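Local coordinates for xylanase and alpha-amylase inhibitor protein (Scadoxus multiflorus, PDB 3MU7) that probably inhibits xylanases and alpha-amylases, using a TIM-barrel scaffold of the glycosyl hydrolase family 18 type, at residues 33-38 against 94-99. Residues are numbered along the deposited sequence; the frame is centred on the assembly and turned at random.
Sequences GFLNTF and VYLHKN
A single residue, L35, carries the whole strand side of this contact: its two methyls meet Y95, and one of them also meets L96, and the area buried between 33-38 and 94-99 is only 102 Å². The backbones stay well apart, the nearest CA atoms being those of L35 and L96 at 9.9 Å, and side chains alone bridge the gap. L35 reaches across because its CG lies anti to the backbone N (chi1 -169°), which carries the branched end outward from the strand toward the helix. The two methyls then divide the work. CD2 lies 4.0 Å from Y95 CE2 and 4.1 Å from L96 CD2, so it sits against both helix residues; CD1 approaches the phenol end of the tyrosine, 4.0 Å from Y95 OH. The leucine meets the ring obliquely, and all these approaches are at van der Waals distance. Y95 swings its ring toward the strand with CG anti to its own N (chi1 169°), whereas L96 contributes one methyl, CD2. Replacing L35 with alanine would probably open a gap beside Y95 CE2 and L96 CD2, leaving the tyrosine ring freer to shift. Behind the contact, Y95 O accepts from both N99 N and N99 ND2, the latter at 3.1 Å and 150° at the hydrogen; N99 OD1 in turn accepts from R111 N. The arrangement is the strand-to-helix layer of a TIM barrel: helix 86-101 packs outside parallel strands 29-37 and 69-76, with L96 also resting on L72 and I74, while L35 pairs through its backbone with S73 and G75 and also touches L92 of the same helix and L46 of strand 45-46.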
ATOM      1  N   GLY A  33      -6.888  -3.436   1.365  1.00  5.90           N
ATOM      2  CA  GLY A  33      -7.514  -2.551   0.383  1.00  6.27           C
ATOM      3  C   GLY A  33      -8.957  -2.955   0.149  1.00  6.10           C
ATOM      4  O   GLY A  33      -9.234  -4.148   0.056  1.00  6.87           O
ATOM      5  N   PHE A  34      -9.901  -2.013   0.046  1.00  6.14           N
ATOM      6  CA  PHE A  34      -9.692  -0.557   0.025  1.00  6.67           C
ATOM      7  C   PHE A  34     -10.880   0.162   0.635  1.00  6.89           C
ATOM      8  O   PHE A  34     -12.026  -0.312   0.549  1.00  7.57           O
ATOM      9  CB  PHE A  34      -9.573  -0.044  -1.421  1.00  7.07           C
ATOM     10  CG  PHE A  34      -8.353  -0.535  -2.124  1.00  6.99           C
ATOM     11  CD1 PHE A  34      -7.138   0.121  -1.969  1.00  7.38           C
ATOM     12  CD2 PHE A  34      -8.406  -1.686  -2.903  1.00  7.73           C
ATOM     13  CE1 PHE A  34      -5.993  -0.357  -2.589  1.00  7.06           C
ATOM     14  CE2 PHE A  34      -7.268  -2.177  -3.517  1.00  7.76           C
ATOM     15  CZ  PHE A  34      -6.057  -1.515  -3.360  1.00  7.84           C
ATOM     16  N   LEU A  35     -10.624   1.324   1.227  1.00  6.56           N
ATOM     17  CA  LEU A  35     -11.688   2.299   1.443  1.00  7.15           C
ATOM     18  C   LEU A  35     -11.808   3.033   0.112  1.00  7.58           C
ATOM     19  O   LEU A  35     -11.076   3.998  -0.154  1.00  7.94           O
ATOM     20  CB  LEU A  35     -11.346   3.259   2.581  1.00  7.08           C
ATOM     21  CG  LEU A  35     -12.522   4.135   3.028  1.00  7.69           C
ATOM     22  CD1 LEU A  35     -13.420   3.377   3.996  1.00  8.70           C
ATOM     23  CD2 LEU A  35     -12.047   5.434   3.661  1.00  9.00           C
ATOM     24  N   ASN A  36     -12.700   2.536  -0.741  1.00  8.28           N
ATOM     25  CA  ASN A  36     -12.776   2.992  -2.124  1.00  9.36           C
ATOM     26  C   ASN A  36     -13.900   3.984  -2.402  1.00  9.21           C
ATOM     27  O   ASN A  36     -14.108   4.377  -3.553  1.00  9.32           O
ATOM     28  CB  ASN A  36     -12.908   1.790  -3.062  1.00 10.58           C
ATOM     29  CG  ASN A  36     -14.304   1.217  -3.070  1.00 11.42           C
ATOM     30  OD1 ASN A  36     -15.029   1.294  -2.076  1.00 12.64           O
ATOM     31  ND2 ASN A  36     -14.701   0.650  -4.207  1.00 14.48           N
ATOM     32  N   THR A  37     -14.609   4.375  -1.348  1.00  9.52           N
ATOM     33  CA  THR A  37     -15.740   5.282  -1.460  1.00 10.06           C
ATOM     34  C   THR A  37     -15.604   6.357  -0.401  1.00  9.87           C
ATOM     35  O   THR A  37     -15.562   6.058   0.792  1.00 10.25           O
ATOM     36  CB  THR A  37     -17.063   4.524  -1.252  1.00 10.52           C
ATOM     37  OG1 THR A  37     -17.132   3.434  -2.175  1.00 11.71           O
ATOM     38  CG2 THR A  37     -18.259   5.440  -1.466  1.00 11.56           C
ATOM     39  N   PHE A  38     -15.503   7.601  -0.858  1.00 10.11           N
ATOM     40  CA  PHE A  38     -15.496   8.775   0.007  1.00 10.25           C
ATOM     41  C   PHE A  38     -15.552  10.029  -0.841  1.00 10.99           C
ATOM     42  O   PHE A  38     -15.321   9.978  -2.040  1.00 10.63           O
ATOM     43  CB  PHE A  38     -14.267   8.816   0.941  1.00 10.26           C
ATOM     44  CG  PHE A  38     -12.934   8.714   0.238  1.00  9.07           C
ATOM     45  CD1 PHE A  38     -12.360   9.820  -0.390  1.00  8.73           C
ATOM     46  CD2 PHE A  38     -12.237   7.515   0.234  1.00  8.89           C
ATOM     47  CE1 PHE A  38     -11.112   9.722  -1.021  1.00  9.01           C
ATOM     48  CE2 PHE A  38     -10.991   7.412  -0.386  1.00  9.09           C
ATOM     49  CZ  PHE A  38     -10.429   8.514  -1.013  1.00  9.04           C
ATOM     50  N   VAL A  94     -10.437  12.844   9.902  1.00  7.79           N
ATOM     51  CA  VAL A  94     -11.044  12.583  11.209  1.00  8.34           C
ATOM     52  C   VAL A  94     -11.648  11.180  11.259  1.00  7.89           C
ATOM     53  O   VAL A  94     -11.465  10.450  12.235  1.00  8.17           O
ATOM     54  CB  VAL A  94     -12.087  13.666  11.567  1.00  8.67           C
ATOM     55  CG1 VAL A  94     -12.903  13.284  12.802  1.00 10.51           C
ATOM     56  CG2 VAL A  94     -11.389  15.005  11.788  1.00  9.88           C
ATOM     57  N   TYR A  95     -12.345  10.800  10.194  1.00  7.68           N
ATOM     58  CA  TYR A  95     -12.937   9.466  10.111  1.00  8.02           C
ATOM     59  C   TYR A  95     -11.875   8.376  10.261  1.00  7.78           C
ATOM     60  O   TYR A  95     -12.049   7.435  11.039  1.00  8.20           O
ATOM     61  CB  TYR A  95     -13.678   9.321   8.782  1.00  8.39           C
ATOM     62  CG  TYR A  95     -14.124   7.916   8.449  1.00  8.87           C
ATOM     63  CD1 TYR A  95     -15.294   7.381   9.001  1.00  9.89           C
ATOM     64  CD2 TYR A  95     -13.383   7.117   7.576  1.00  9.15           C
ATOM     65  CE1 TYR A  95     -15.702   6.080   8.694  1.00 10.56           C
ATOM     66  CE2 TYR A  95     -13.793   5.831   7.266  1.00 10.21           C
ATOM     67  CZ  TYR A  95     -14.943   5.324   7.827  1.00 10.30           C
ATOM     68  OH  TYR A  95     -15.324   4.045   7.504  1.00 12.35           O
ATOM     69  N   LEU A  96     -10.777   8.504   9.516  1.00  7.70           N
ATOM     70  CA  LEU A  96      -9.699   7.526   9.583  1.00  7.53           C
ATOM     71  C   LEU A  96      -9.063   7.486  10.960  1.00  7.75           C
ATOM     72  O   LEU A  96      -8.801   6.414  11.503  1.00  7.83           O
ATOM     73  CB  LEU A  96      -8.636   7.819   8.532  1.00  7.62           C
ATOM     74  CG  LEU A  96      -9.069   7.639   7.079  1.00  7.43           C
ATOM     75  CD1 LEU A  96      -7.981   8.191   6.160  1.00  7.83           C
ATOM     76  CD2 LEU A  96      -9.395   6.176   6.744  1.00  8.68           C
ATOM     77  N   HIS A  97      -8.827   8.657  11.521  1.00  8.07           N
ATOM     78  CA  HIS A  97      -8.193   8.752  12.829  1.00  8.96           C
ATOM     79  C   HIS A  97      -9.019   8.135  13.937  1.00  8.90           C
ATOM     80  O   HIS A  97      -8.508   7.320  14.687  1.00  8.85           O
ATOM     81  CB  HIS A  97      -7.893  10.219  13.133  1.00  9.81           C
ATOM     82  CG  HIS A  97      -6.952  10.411  14.273  1.00 11.51           C
ATOM     83  ND1 HIS A  97      -7.190  11.345  15.236  1.00 13.49           N
ATOM     84  CD2 HIS A  97      -5.760   9.857  14.559  1.00 13.09           C
ATOM     85  CE1 HIS A  97      -6.197  11.331  16.092  1.00 13.33           C
ATOM     86  NE2 HIS A  97      -5.338  10.413  15.736  1.00 13.68           N
ATOM     87  N   LYS A  98     -10.270   8.528  13.996  1.00  9.42           N
ATOM     88  CA  LYS A  98     -11.150   8.057  15.062  1.00 10.40           C
ATOM     89  C   LYS A  98     -11.454   6.570  14.955  1.00 10.37           C
ATOM     90  O   LYS A  98     -11.541   5.876  15.966  1.00 11.48           O
ATOM     91  CB  LYS A  98     -12.463   8.840  15.063  1.00 11.25           C
ATOM     92  CG  LYS A  98     -12.335  10.273  15.553  1.00 13.64           C
ATOM     93  CD  LYS A  98     -13.706  10.914  15.692  1.00 17.34           C
ATOM     94  CE  LYS A  98     -13.624  12.280  16.353  1.00 19.66           C
ATOM     95  NZ  LYS A  98     -14.976  12.854  16.609  1.00 21.96           N
ATOM     96  N   ASN A  99     -11.618   6.075  13.734  1.00  9.48           N
ATOM     97  CA  ASN A  99     -12.101   4.709  13.544  1.00  9.76           C
ATOM     98  C   ASN A  99     -11.040   3.635  13.393  1.00  9.33           C
ATOM     99  O   ASN A  99     -11.312   2.467  13.683  1.00 10.07           O
ATOM    100  CB  ASN A  99     -13.075   4.650  12.382  1.00 10.13           C
ATOM    101  CG  ASN A  99     -14.412   5.228  12.740  1.00 11.08           C
ATOM    102  OD1 ASN A  99     -15.159   4.632  13.515  1.00 13.22           O
ATOM    103  ND2 ASN A  99     -14.726   6.399  12.196  1.00 13.07           N
TER